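Local coordinates for protein Phikz039 (Pseudomonas phage phikz, PDB 3ZBQ) that belongs to the tubulin/FtsZ family as the phage tubulin PhuZ, and holds guanosine-5'-diphosphate in this crystal form, at residues 228-233 against 273-278; 244-249 against 259-264; 240-245 against 253-258; 4-9 against 193-198. One frame throughout, in Å; residues are numbered along the deposited sequence.

Contact 1: 228-233 against 273-278; sequences FDRQEA and FDQMHF
Phe228 lies beside Met276 where the capped start of helix 230-234 meets strand 275-281, in the C-terminal domain of this phage tubulin. The two side chains point the same way. Met276 SD is 3.9 Å from Phe228 CE1, a Met-aromatic contact in which the sulfur comes obliquely to the ring. Gln275 and Arg230 cross at a slant, with the amide and guanidinium planes 78° apart. Gln275 NE2 touches Arg230 CB at 3.4 Å. Gln275 CG sits between the backbone N and the carbonyl carbon (chi1 55°), and the extended chain beyond it brings NE2 to Arg230 and His277. That NE2 donates to His277 NE2, almost in the imidazole plane. His277 ND1 bonds to Ser244 OG on the adjacent strand, so both ring nitrogens are engaged and the ring's rotation is fixed. Ala233 CB sits obliquely 3.7 Å from His277 CG. Asp229 is the helix N-cap, its OD1 accepting from Glu232 N. Glu232 OE1 in turn takes the N-H of Phe228. A water bridges the two backbones: it donates to Phe228 O and accepts from Gln275 N. Asp229 O comes to the edge of the imidazole, near its plane, 3.5 Å from His277 CD2.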
loop_
_atom_site.group_PDB
_atom_site.type_symbol
_atom_site.label_atom_id
_atom_site.label_comp_id
_atom_site.label_asym_id
_atom_site.label_seq_id
_atom_site.Cartn_x
_atom_site.Cartn_y
_atom_site.Cartn_z
ATOM N N PHE A 228 -6.203 12.146 -13.855
ATOM C CA PHE A 228 -7.492 12.844 -13.907
ATOM C C PHE A 228 -7.768 13.603 -15.207
ATOM O O PHE A 228 -8.801 14.272 -15.338
ATOM C CB PHE A 228 -7.672 13.734 -12.683
ATOM C CG PHE A 228 -7.706 12.964 -11.400
ATOM C CD1 PHE A 228 -8.865 12.309 -11.002
ATOM C CD2 PHE A 228 -6.569 12.856 -10.610
ATOM C CE1 PHE A 228 -8.896 11.580 -9.828
ATOM C CE2 PHE A 228 -6.593 12.124 -9.436
ATOM C CZ PHE A 228 -7.760 11.495 -9.038
ATOM N N ASP A 229 -6.860 13.468 -16.171
ATOM C CA ASP A 229 -7.120 13.916 -17.542
ATOM C C ASP A 229 -6.307 13.113 -18.568
ATOM O O ASP A 229 -5.482 12.272 -18.193
ATOM C CB ASP A 229 -6.885 15.426 -17.697
ATOM C CG ASP A 229 -5.456 15.844 -17.392
ATOM O OD1 ASP A 229 -4.524 15.029 -17.534
ATOM O OD2 ASP A 229 -5.257 17.018 -17.017
ATOM N N ARG A 230 -6.539 13.373 -19.854
ATOM C CA ARG A 230 -5.872 12.621 -20.913
ATOM C C ARG A 230 -4.365 12.784 -20.831
ATOM O O ARG A 230 -3.607 11.816 -20.971
ATOM C CB ARG A 230 -6.358 13.081 -22.297
ATOM C CG ARG A 230 -5.901 12.179 -23.443
ATOM C CD ARG A 230 -6.136 12.828 -24.818
ATOM N NE ARG A 230 -5.223 13.950 -25.054
ATOM C CZ ARG A 230 -5.572 15.237 -25.024
ATOM N NH1 ARG A 230 -6.829 15.592 -24.780
ATOM N NH2 ARG A 230 -4.657 16.176 -25.243
ATOM N N GLN A 231 -3.939 14.018 -20.594
ATOM C CA GLN A 231 -2.528 14.361 -20.603
ATOM C C GLN A 231 -1.721 13.673 -19.494
ATOM O O GLN A 231 -0.558 13.319 -19.699
ATOM C CB GLN A 231 -2.361 15.885 -20.553
ATOM C CG GLN A 231 -3.038 16.619 -21.724
ATOM C CD GLN A 231 -4.506 16.991 -21.467
ATOM O OE1 GLN A 231 -5.171 16.420 -20.602
ATOM N NE2 GLN A 231 -5.008 17.960 -22.229
ATOM N N GLU A 232 -2.333 13.469 -18.330
ATOM C CA GLU A 232 -1.644 12.779 -17.234
ATOM C C GLU A 232 -1.447 11.303 -17.568
ATOM O O GLU A 232 -0.389 10.732 -17.301
ATOM C CB GLU A 232 -2.398 12.936 -15.904
ATOM C CG GLU A 232 -2.344 14.341 -15.310
ATOM C CD GLU A 232 -2.986 14.426 -13.935
ATOM O OE1 GLU A 232 -3.720 13.486 -13.546
ATOM O OE2 GLU A 232 -2.756 15.437 -13.235
ATOM N N ALA A 233 -2.460 10.690 -18.169
ATOM C CA ALA A 233 -2.341 9.294 -18.580
ATOM C C ALA A 233 -1.284 9.141 -19.669
ATOM O O ALA A 233 -0.524 8.178 -19.675
ATOM C CB ALA A 233 -3.671 8.752 -19.052
ATOM N N PHE A 273 -16.927 14.753 -13.908
ATOM C CA PHE A 273 -15.577 14.627 -14.446
ATOM C C PHE A 273 -15.670 14.313 -15.921
ATOM O O PHE A 273 -16.657 13.744 -16.381
ATOM C CB PHE A 273 -14.725 13.587 -13.691
ATOM C CG PHE A 273 -15.198 12.159 -13.835
ATOM C CD1 PHE A 273 -14.776 11.370 -14.900
ATOM C CD2 PHE A 273 -16.018 11.587 -12.870
ATOM C CE1 PHE A 273 -15.197 10.051 -15.021
ATOM C CE2 PHE A 273 -16.444 10.276 -12.981
ATOM C CZ PHE A 273 -16.037 9.503 -14.060
ATOM N N ASP A 274 -14.659 14.722 -16.668
ATOM C CA ASP A 274 -14.593 14.414 -18.081
ATOM C C ASP A 274 -14.116 12.971 -18.239
ATOM O O ASP A 274 -14.812 12.123 -18.803
ATOM C CB ASP A 274 -13.646 15.396 -18.768
ATOM C CG ASP A 274 -13.348 15.017 -20.199
ATOM O OD1 ASP A 274 -14.245 14.467 -20.874
ATOM O OD2 ASP A 274 -12.209 15.277 -20.645
ATOM N N GLN A 275 -12.931 12.685 -17.716
ATOM C CA GLN A 275 -12.401 11.331 -17.797
ATOM C C GLN A 275 -11.426 11.012 -16.660
ATOM O O GLN A 275 -10.818 11.914 -16.073
ATOM C CB GLN A 275 -11.746 11.110 -19.164
ATOM C CG GLN A 275 -10.682 12.137 -19.509
ATOM C CD GLN A 275 -10.327 12.113 -20.974
ATOM O OE1 GLN A 275 -11.093 12.586 -21.818
ATOM N NE2 GLN A 275 -9.167 11.551 -21.293
ATOM N N MET A 276 -11.308 9.727 -16.335
ATOM C CA MET A 276 -10.317 9.266 -15.364
ATOM C C MET A 276 -9.631 8.038 -15.929
ATOM O O MET A 276 -10.276 7.204 -16.566
ATOM C CB MET A 276 -10.968 8.893 -14.029
ATOM C CG MET A 276 -11.401 10.053 -13.162
ATOM S SD MET A 276 -11.758 9.490 -11.480
ATOM C CE MET A 276 -13.072 8.314 -11.766
ATOM N N HIS A 277 -8.331 7.920 -15.689
ATOM C CA HIS A 277 -7.570 6.792 -16.199
ATOM C C HIS A 277 -6.798 6.123 -15.087
ATOM O O HIS A 277 -6.211 6.781 -14.228
ATOM C CB HIS A 277 -6.605 7.237 -17.296
ATOM C CG HIS A 277 -7.272 7.998 -18.395
ATOM N ND1 HIS A 277 -7.994 7.377 -19.391
ATOM C CD2 HIS A 277 -7.368 9.329 -18.628
ATOM C CE1 HIS A 277 -8.491 8.293 -20.205
ATOM N NE2 HIS A 277 -8.120 9.484 -19.766
ATOM N N PHE A 278 -6.799 4.799 -15.111
ATOM C CA PHE A 278 -6.130 4.043 -14.077
ATOM C C PHE A 278 -5.080 3.230 -14.798
ATOM O O PHE A 278 -5.384 2.205 -15.400
ATOM C CB PHE A 278 -7.155 3.187 -13.339
ATOM C CG PHE A 278 -8.228 4.006 -12.665
ATOM C CD1 PHE A 278 -9.317 4.487 -13.392
ATOM C CD2 PHE A 278 -8.131 4.325 -11.314
ATOM C CE1 PHE A 278 -10.307 5.264 -12.776
ATOM C CE2 PHE A 278 -9.117 5.107 -10.694
ATOM C CZ PHE A 278 -10.199 5.571 -11.425
HETATM O O HOH W 1 -10.789 14.804 -17.156
HETATM O O HOH W 2 -8.758 15.148 -20.722
#

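Contact 2: 244-249 against 259-264; sequences SLYTDP and LTRTTG
Ser244 pairs with Thr263 and Leu245 with Gly264 in a parallel ladder between strands 239-246 and 260-265, at the edge of the sheet. Thr262 O accepts from Ser244 N at 2.9 Å. Ser244 O then takes Gly264 N at 2.8 Å, and Gly264 O takes Tyr246 N at 3.1 Å. Leu245 CD2 rests 3.7 Å from Gly264 CA, on the face where the glycine has no side chain. Arg261 lies on the other face, with Ser244 and Thr263. Its CG is anti to the backbone N (chi1 180°), and the chain stays extended from CB to NE. CB, CG and CD carry the side chain past Ile242 of the adjoining strand. NE donates to a water at 2.7 Å, and that water also bonds to Ser244 OG, which is bonded as well to His277 ND1 of strand 275-281. Beyond CZ, NH2 reaches Tyr246 OH at 2.8 Å, in the guanidinium plane but with a weak, bent bond (122° at the hydrogen). The ring and guanidinium planes are 58° apart. Thr263 CG2 covers one guanidinium face near its rim. NH2 finds its main partner in Asp252, a salt bridge, and the other oxygen of that carboxylate accepts from Thr263 OG1. The positive guanidinium is thus paired with a carboxylate and would probably polarise the Tyr246 hydroxyl beside it.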
loop_
_atom_site.group_PDB
_atom_site.type_symbol
_atom_site.label_atom_id
_atom_site.label_comp_id
_atom_site.label_asym_id
_atom_site.label_seq_id
_atom_site.Cartn_x
_atom_site.Cartn_y
_atom_site.Cartn_z
ATOM N N SER A 244 -10.189 3.070 -18.352
ATOM C CA SER A 244 -10.601 4.458 -18.521
ATOM C C SER A 244 -12.104 4.632 -18.312
ATOM O O SER A 244 -12.900 3.807 -18.761
ATOM C CB SER A 244 -10.208 4.967 -19.911
ATOM O OG SER A 244 -8.807 4.904 -20.122
ATOM N N LEU A 245 -12.482 5.715 -17.633
ATOM C CA LEU A 245 -13.883 6.110 -17.515
ATOM C C LEU A 245 -14.128 7.427 -18.238
ATOM O O LEU A 245 -13.364 8.372 -18.070
ATOM C CB LEU A 245 -14.269 6.276 -16.049
ATOM C CG LEU A 245 -14.325 4.995 -15.225
ATOM C CD1 LEU A 245 -14.645 5.302 -13.759
ATOM C CD2 LEU A 245 -15.378 4.082 -15.807
ATOM N N TYR A 246 -15.194 7.483 -19.035
ATOM C CA TYR A 246 -15.610 8.720 -19.692
ATOM C C TYR A 246 -17.064 9.014 -19.336
ATOM O O TYR A 246 -17.873 8.090 -19.225
ATOM C CB TYR A 246 -15.488 8.581 -21.211
ATOM C CG TYR A 246 -14.113 8.171 -21.679
ATOM C CD1 TYR A 246 -13.757 6.824 -21.754
ATOM C CD2 TYR A 246 -13.172 9.123 -22.048
ATOM C CE1 TYR A 246 -12.497 6.440 -22.178
ATOM C CE2 TYR A 246 -11.913 8.751 -22.476
ATOM C CZ TYR A 246 -11.580 7.410 -22.535
ATOM O OH TYR A 246 -10.327 7.040 -22.961
ATOM N N THR A 247 -17.402 10.288 -19.143
ATOM C CA THR A 247 -18.809 10.654 -18.992
ATOM C C THR A 247 -19.417 10.877 -20.370
ATOM O O THR A 247 -20.635 10.828 -20.536
ATOM C CB THR A 247 -19.010 11.897 -18.132
ATOM O OG1 THR A 247 -18.041 12.894 -18.487
ATOM C CG2 THR A 247 -18.880 11.545 -16.641
ATOM N N ASP A 248 -18.557 11.132 -21.353
ATOM C CA ASP A 248 -18.989 11.232 -22.749
ATOM C C ASP A 248 -18.359 10.108 -23.575
ATOM O O ASP A 248 -17.148 10.116 -23.829
ATOM C CB ASP A 248 -18.601 12.593 -23.328
ATOM C CG ASP A 248 -19.113 12.801 -24.753
ATOM O OD1 ASP A 248 -19.682 11.860 -25.355
ATOM O OD2 ASP A 248 -18.940 13.922 -25.265
ATOM N N PRO A 249 -19.185 9.139 -23.998
ATOM C CA PRO A 249 -18.735 7.952 -24.735
ATOM C C PRO A 249 -18.003 8.321 -26.016
ATOM O O PRO A 249 -17.123 7.571 -26.455
ATOM C CB PRO A 249 -20.044 7.231 -25.067
ATOM C CG PRO A 249 -20.974 7.641 -23.960
ATOM C CD PRO A 249 -20.626 9.080 -23.690
ATOM N N LEU A 259 -1.049 -2.828 -23.594
ATOM C CA LEU A 259 -1.288 -4.268 -23.763
ATOM C C LEU A 259 -2.752 -4.647 -23.536
ATOM O O LEU A 259 -3.344 -5.373 -24.332
ATOM C CB LEU A 259 -0.374 -5.100 -22.863
ATOM C CG LEU A 259 1.123 -4.805 -23.026
ATOM C CD1 LEU A 259 1.953 -5.749 -22.184
ATOM C CD2 LEU A 259 1.527 -4.919 -24.494
ATOM N N THR A 260 -3.323 -4.147 -22.444
ATOM C CA THR A 260 -4.739 -4.326 -22.151
ATOM C C THR A 260 -5.402 -2.961 -21.933
ATOM O O THR A 260 -4.844 -2.086 -21.270
ATOM C CB THR A 260 -4.950 -5.251 -20.929
ATOM O OG1 THR A 260 -4.649 -6.600 -21.298
ATOM C CG2 THR A 260 -6.387 -5.191 -20.421
ATOM N N ARG A 261 -6.575 -2.769 -22.535
ATOM C CA ARG A 261 -7.351 -1.550 -22.313
ATOM C C ARG A 261 -8.808 -1.922 -22.060
ATOM O O ARG A 261 -9.395 -2.754 -22.765
ATOM C CB ARG A 261 -7.235 -0.589 -23.507
ATOM C CG ARG A 261 -8.037 0.720 -23.351
ATOM C CD ARG A 261 -7.725 1.733 -24.454
ATOM N NE ARG A 261 -8.355 3.029 -24.195
ATOM C CZ ARG A 261 -9.498 3.447 -24.732
ATOM N NH1 ARG A 261 -10.164 2.680 -25.595
ATOM N NH2 ARG A 261 -9.976 4.642 -24.409
ATOM N N THR A 262 -9.396 -1.310 -21.045
ATOM C CA THR A 262 -10.824 -1.481 -20.823
ATOM C C THR A 262 -11.433 -0.117 -20.514
ATOM O O THR A 262 -10.774 0.748 -19.922
ATOM C CB THR A 262 -11.099 -2.531 -19.718
ATOM O OG1 THR A 262 -12.484 -2.894 -19.722
ATOM C CG2 THR A 262 -10.711 -1.998 -18.347
ATOM N N THR A 263 -12.673 0.099 -20.945
ATOM C CA THR A 263 -13.321 1.394 -20.739
ATOM C C THR A 263 -14.716 1.253 -20.144
ATOM O O THR A 263 -15.393 0.243 -20.359
ATOM C CB THR A 263 -13.415 2.223 -22.046
ATOM O OG1 THR A 263 -14.396 1.647 -22.919
ATOM C CG2 THR A 263 -12.078 2.272 -22.744
ATOM N N GLY A 264 -15.144 2.271 -19.405
ATOM C CA GLY A 264 -16.504 2.312 -18.890
ATOM C C GLY A 264 -17.121 3.673 -19.138
ATOM O O GLY A 264 -16.397 4.669 -19.221
HETATM O O HOH W 3 -7.691 5.052 -22.482
#

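Contact 3: 240-245 against 253-258; sequences ISIASL and VSISTV
Val258 presses both methyl groups against strand 239-246, and this is the tight end of the contact. Its CG2, anti to the backbone N, lies 3.4 Å from Ile240 O. CG1 stands between the backbone N and the carbonyl carbon (chi1 72°) and comes within 3.9 Å of Ile242 CG2. The valine and Ile242 side chains cross at about a right angle. Ile242 sends its longer arm the other way, toward Ile255. There the fit is looser: CD1 of Ile242 and CD1 of Ile255 are 4.5 Å apart. The contact is wholly apolar between the side chains. On the solvent side, Ser254 and Thr257 are exposed and do not touch strand 239-246, while Ile255 and Val258 point toward it. Ile240 and Ser241 form a classic beta bulge opposite Ile280. Strand 275-281 flanks Ile242 through His277 and Val279, and strand 260-265 reaches it through Arg261. Ile255 also packs on Arg230, Ala233 and Gln234, which brings helix 230-234 against the same loop.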
loop_
_atom_site.group_PDB
_atom_site.type_symbol
_atom_site.label_atom_id
_atom_site.label_comp_id
_atom_site.label_asym_id
_atom_site.label_seq_id
_atom_site.Cartn_x
_atom_site.Cartn_y
_atom_site.Cartn_z
ATOM N N ILE A 240 1.165 -0.816 -19.315
ATOM C CA ILE A 240 0.807 -2.221 -19.523
ATOM C C ILE A 240 -0.704 -2.413 -19.663
ATOM O O ILE A 240 -1.187 -3.036 -20.615
ATOM C CB ILE A 240 1.325 -3.091 -18.361
ATOM C CG1 ILE A 240 2.859 -3.038 -18.309
ATOM C CG2 ILE A 240 0.809 -4.531 -18.483
ATOM C CD1 ILE A 240 3.470 -3.532 -16.982
ATOM N N SER A 241 -1.451 -1.860 -18.715
ATOM C CA SER A 241 -2.891 -2.088 -18.634
ATOM C C SER A 241 -3.599 -0.811 -18.192
ATOM O O SER A 241 -3.226 -0.198 -17.190
ATOM C CB SER A 241 -3.189 -3.230 -17.660
ATOM O OG SER A 241 -4.545 -3.630 -17.721
ATOM N N ILE A 242 -4.616 -0.402 -18.948
ATOM C CA ILE A 242 -5.308 0.838 -18.632
ATOM C C ILE A 242 -6.811 0.641 -18.549
ATOM O O ILE A 242 -7.414 -0.017 -19.411
ATOM C CB ILE A 242 -4.960 1.976 -19.627
ATOM C CG1 ILE A 242 -5.680 3.261 -19.227
ATOM C CG2 ILE A 242 -5.331 1.589 -21.059
ATOM C CD1 ILE A 242 -5.220 4.494 -19.996
ATOM N N ALA A 243 -7.408 1.196 -17.499
ATOM C CA ALA A 243 -8.863 1.280 -17.383
ATOM C C ALA A 243 -9.278 2.742 -17.445
ATOM O O ALA A 243 -8.798 3.555 -16.666
ATOM C CB ALA A 243 -9.340 0.665 -16.086
ATOM N N SER A 244 -10.189 3.070 -18.352
ATOM C CA SER A 244 -10.601 4.458 -18.521
ATOM C C SER A 244 -12.104 4.632 -18.312
ATOM O O SER A 244 -12.900 3.807 -18.761
ATOM C CB SER A 244 -10.208 4.967 -19.911
ATOM O OG SER A 244 -8.807 4.904 -20.122
ATOM N N LEU A 245 -12.482 5.715 -17.633
ATOM C CA LEU A 245 -13.883 6.110 -17.515
ATOM C C LEU A 245 -14.128 7.427 -18.238
ATOM O O LEU A 245 -13.364 8.372 -18.070
ATOM C CB LEU A 245 -14.269 6.276 -16.049
ATOM C CG LEU A 245 -14.325 4.995 -15.225
ATOM C CD1 LEU A 245 -14.645 5.302 -13.759
ATOM C CD2 LEU A 245 -15.378 4.082 -15.807
ATOM N N VAL A 253 -11.214 7.320 -26.658
ATOM C CA VAL A 253 -10.132 7.217 -27.638
ATOM C C VAL A 253 -8.881 6.685 -26.953
ATOM O O VAL A 253 -8.450 7.240 -25.941
ATOM C CB VAL A 253 -9.799 8.581 -28.262
ATOM C CG1 VAL A 253 -8.646 8.451 -29.263
ATOM C CG2 VAL A 253 -11.027 9.185 -28.923
ATOM N N SER A 254 -8.296 5.621 -27.502
ATOM C CA SER A 254 -7.073 5.049 -26.933
ATOM C C SER A 254 -5.965 6.100 -26.874
ATOM O O SER A 254 -5.768 6.867 -27.819
ATOM C CB SER A 254 -6.609 3.835 -27.739
ATOM O OG SER A 254 -5.532 3.184 -27.087
ATOM N N ILE A 255 -5.250 6.140 -25.758
ATOM C CA ILE A 255 -4.260 7.185 -25.544
ATOM C C ILE A 255 -2.921 6.863 -26.202
ATOM O O ILE A 255 -2.433 7.627 -27.030
ATOM C CB ILE A 255 -4.105 7.479 -24.043
ATOM C CG1 ILE A 255 -5.430 8.044 -23.517
ATOM C CG2 ILE A 255 -2.940 8.424 -23.798
ATOM C CD1 ILE A 255 -5.415 8.444 -22.070
ATOM N N SER A 256 -2.347 5.721 -25.840
ATOM C CA SER A 256 -1.095 5.261 -26.418
ATOM C C SER A 256 -1.146 3.743 -26.539
ATOM O O SER A 256 -2.065 3.106 -26.023
ATOM C CB SER A 256 0.084 5.674 -25.530
ATOM O OG SER A 256 -0.026 5.081 -24.249
ATOM N N THR A 257 -0.164 3.175 -27.232
ATOM C CA THR A 257 -0.007 1.727 -27.316
ATOM C C THR A 257 -0.003 1.118 -25.913
ATOM O O THR A 257 0.701 1.597 -25.021
ATOM C CB THR A 257 1.311 1.368 -28.006
ATOM O OG1 THR A 257 1.371 2.008 -29.288
ATOM C CG2 THR A 257 1.406 -0.119 -28.195
ATOM N N VAL A 258 -0.788 0.064 -25.720
ATOM C CA VAL A 258 -0.969 -0.524 -24.399
ATOM C C VAL A 258 -1.360 -1.984 -24.574
ATOM O O VAL A 258 -1.924 -2.357 -25.617
ATOM C CB VAL A 258 -2.024 0.282 -23.574
ATOM C CG1 VAL A 258 -3.438 0.064 -24.113
ATOM C CG2 VAL A 258 -1.948 -0.064 -22.092
#

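Contact 4: 4-9 against 193-198; sequences KVKTRI and FNQEHQ
An Asx turn at Asn194 follows helix 175-192, which by its position probably corresponds to the central helix of the tubulin/FtsZ fold, and Lys6 reaches across to the turn from just before strand 7-12. Asn194 OD1 accepts from Glu196 N at 2.9 Å and shapes the turn. Asn194 O faces the lysine and receives Lys6 NZ at 3.1 Å, the donor tilted 23° from the carbonyl plane. With chi2 to chi4 all near 180°, the lysine chain is fully extended and carries NZ to Asn194 O. A water ties the same ends together: it accepts from Lys6 NZ and donates to both Asn194 O and Glu196 OE2. The nearby carboxylate, 4.9 Å from Lys6 NZ at OE2, would favour the positive charge. Nearer its base, the lysine passes Gln195 at a slant, with CG 3.6 Å from Gln195 NE2. That NE2 bonds to Asp96 and to a second water, which donates to Lys6 O and Phe193 O. Deeper in, Thr7 OG1 lies 3.2 Å from Phe193 CB, near the ring plane. The hydroxyl is bonded to Thr97 OG1, so its polar need is met within the strand pair. Strand 97-103 borders strand 7-12 here. Phe193 packs on Thr97 of that strand, and on Ile205 and Trp208 of helix 202-209.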
loop_
_atom_site.group_PDB
_atom_site.type_symbol
_atom_site.label_atom_id
_atom_site.label_comp_id
_atom_site.label_asym_id
_atom_site.label_seq_id
_atom_site.Cartn_x
_atom_site.Cartn_y
_atom_site.Cartn_z
ATOM N N LYS A 4 -20.736 -11.197 -2.116
ATOM C CA LYS A 4 -19.488 -10.457 -1.949
ATOM C C LYS A 4 -19.764 -8.976 -2.103
ATOM O O LYS A 4 -20.533 -8.582 -2.973
ATOM C CB LYS A 4 -18.453 -10.878 -2.998
ATOM C CG LYS A 4 -17.792 -12.231 -2.756
ATOM C CD LYS A 4 -16.901 -12.655 -3.931
ATOM C CE LYS A 4 -15.573 -11.897 -3.969
ATOM N NZ LYS A 4 -14.617 -12.552 -4.911
ATOM N N VAL A 5 -19.132 -8.150 -1.274
ATOM C CA VAL A 5 -19.241 -6.706 -1.451
ATOM C C VAL A 5 -18.511 -6.315 -2.737
ATOM O O VAL A 5 -17.644 -7.055 -3.201
ATOM C CB VAL A 5 -18.672 -5.937 -0.243
ATOM C CG1 VAL A 5 -19.493 -6.238 1.007
ATOM C CG2 VAL A 5 -17.203 -6.293 -0.016
ATOM N N LYS A 6 -18.879 -5.177 -3.322
ATOM C CA LYS A 6 -18.227 -4.712 -4.543
ATOM C C LYS A 6 -16.755 -4.374 -4.309
ATOM O O LYS A 6 -15.881 -4.766 -5.085
ATOM C CB LYS A 6 -18.964 -3.509 -5.127
ATOM C CG LYS A 6 -20.399 -3.829 -5.551
ATOM C CD LYS A 6 -21.120 -2.592 -6.052
ATOM C CE LYS A 6 -22.556 -2.929 -6.436
ATOM N NZ LYS A 6 -23.212 -1.775 -7.119
ATOM N N THR A 7 -16.483 -3.654 -3.228
ATOM C CA THR A 7 -15.120 -3.277 -2.899
ATOM C C THR A 7 -14.920 -3.373 -1.390
ATOM O O THR A 7 -15.642 -2.723 -0.631
ATOM C CB THR A 7 -14.818 -1.827 -3.331
ATOM O OG1 THR A 7 -15.022 -1.682 -4.746
ATOM C CG2 THR A 7 -13.387 -1.457 -2.979
ATOM N N ARG A 8 -13.969 -4.203 -0.963
ATOM C CA ARG A 8 -13.551 -4.235 0.440
ATOM C C ARG A 8 -12.275 -3.423 0.574
ATOM O O ARG A 8 -11.317 -3.616 -0.185
ATOM C CB ARG A 8 -13.291 -5.678 0.913
ATOM C CG ARG A 8 -12.929 -5.821 2.412
ATOM C CD ARG A 8 -14.161 -5.716 3.316
ATOM N NE ARG A 8 -15.068 -6.849 3.131
ATOM C CZ ARG A 8 -16.325 -6.884 3.566
ATOM N NH1 ARG A 8 -16.830 -5.846 4.209
ATOM N NH2 ARG A 8 -17.083 -7.954 3.343
ATOM N N ILE A 9 -12.243 -2.513 1.538
ATOM C CA ILE A 9 -11.019 -1.774 1.787
ATOM C C ILE A 9 -10.450 -2.200 3.132
ATOM O O ILE A 9 -11.166 -2.210 4.134
ATOM C CB ILE A 9 -11.262 -0.261 1.772
ATOM C CG1 ILE A 9 -12.019 0.142 0.490
ATOM C CG2 ILE A 9 -9.941 0.468 1.898
ATOM C CD1 ILE A 9 -12.247 1.663 0.339
ATOM N N PHE A 193 -14.659 0.938 -9.337
ATOM C CA PHE A 193 -15.072 -0.418 -8.979
ATOM C C PHE A 193 -16.560 -0.547 -8.621
ATOM O O PHE A 193 -17.005 -1.622 -8.213
ATOM C CB PHE A 193 -14.249 -0.896 -7.769
ATOM C CG PHE A 193 -12.764 -1.008 -8.020
ATOM C CD1 PHE A 193 -12.261 -1.282 -9.283
ATOM C CD2 PHE A 193 -11.865 -0.864 -6.959
ATOM C CE1 PHE A 193 -10.888 -1.398 -9.501
ATOM C CE2 PHE A 193 -10.485 -0.988 -7.168
ATOM C CZ PHE A 193 -9.995 -1.254 -8.431
ATOM N N ASN A 194 -17.331 0.527 -8.753
ATOM C CA ASN A 194 -18.685 0.513 -8.187
ATOM C C ASN A 194 -19.732 -0.278 -9.009
ATOM O O ASN A 194 -20.891 -0.419 -8.595
ATOM C CB ASN A 194 -19.168 1.928 -7.823
ATOM C CG ASN A 194 -19.570 2.772 -9.039
ATOM O OD1 ASN A 194 -19.746 2.267 -10.151
ATOM N ND2 ASN A 194 -19.731 4.072 -8.818
ATOM N N GLN A 195 -19.297 -0.782 -10.163
ATOM C CA GLN A 195 -20.109 -1.657 -11.017
ATOM C C GLN A 195 -21.336 -0.971 -11.634
ATOM O O GLN A 195 -22.233 -1.649 -12.164
ATOM C CB GLN A 195 -20.500 -2.936 -10.262
ATOM C CG GLN A 195 -19.305 -3.791 -9.835
ATOM C CD GLN A 195 -19.708 -5.017 -9.043
ATOM O OE1 GLN A 195 -20.851 -5.480 -9.130
ATOM N NE2 GLN A 195 -18.773 -5.552 -8.256
ATOM N N GLU A 196 -21.356 0.365 -11.608
ATOM C CA GLU A 196 -22.478 1.130 -12.175
ATOM C C GLU A 196 -22.260 1.638 -13.599
ATOM O O GLU A 196 -23.148 2.266 -14.174
ATOM C CB GLU A 196 -22.802 2.341 -11.295
ATOM C CG GLU A 196 -23.233 2.010 -9.875
ATOM C CD GLU A 196 -23.284 3.244 -8.984
ATOM O OE1 GLU A 196 -23.105 4.376 -9.498
ATOM O OE2 GLU A 196 -23.492 3.079 -7.766
ATOM N N HIS A 197 -21.091 1.390 -14.171
ATOM C CA HIS A 197 -20.736 2.038 -15.432
ATOM C C HIS A 197 -21.010 1.145 -16.629
ATOM O O HIS A 197 -20.671 -0.038 -16.615
ATOM C CB HIS A 197 -19.274 2.476 -15.415
ATOM C CG HIS A 197 -18.887 3.188 -14.161
ATOM N ND1 HIS A 197 -19.474 4.374 -13.775
ATOM C CD2 HIS A 197 -17.989 2.877 -13.195
ATOM C CE1 HIS A 197 -18.946 4.768 -12.627
ATOM N NE2 HIS A 197 -18.037 3.880 -12.259
ATOM N N GLN A 198 -21.621 1.730 -17.656
ATOM C CA GLN A 198 -21.948 1.014 -18.883
ATOM C C GLN A 198 -20.694 0.473 -19.531
ATOM O O GLN A 198 -19.687 1.187 -19.628
ATOM C CB GLN A 198 -22.641 1.939 -19.886
ATOM C CG GLN A 198 -23.889 2.605 -19.356
ATOM C CD GLN A 198 -24.862 1.613 -18.759
ATOM O OE1 GLN A 198 -25.488 0.826 -19.473
ATOM N NE2 GLN A 198 -24.984 1.634 -17.432
HETATM O O HOH W 4 -16.128 -4.155 -7.891
HETATM O O HOH W 5 -22.699 0.799 -6.801
#

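Contact 4 comes first along the chain and closes before the others begin. Contacts 2 and 3 are nested inside the loop closed by contact 1. These three cluster in the C-terminal domain, with centres about 7 to 10 Å apart. Contacts 2 and 3 share Ser244 and Leu245 on strand 239-246, which is flanked in the sheet by strands 275-281 and 260-265. Backbone bonds join Phe278 of contact 1 to Ala243 of contact 3, and Ile242 of contact 3 to Thr260 and Thr262 of contact 2. Contact 4 lies about 16 to 21 Å from the other centres, yet Leu245 CD2 touches His197 CD2. All four contacts reach one mixed sheet, which runs through both the nucleotide-binding and C-terminal parts of the protein.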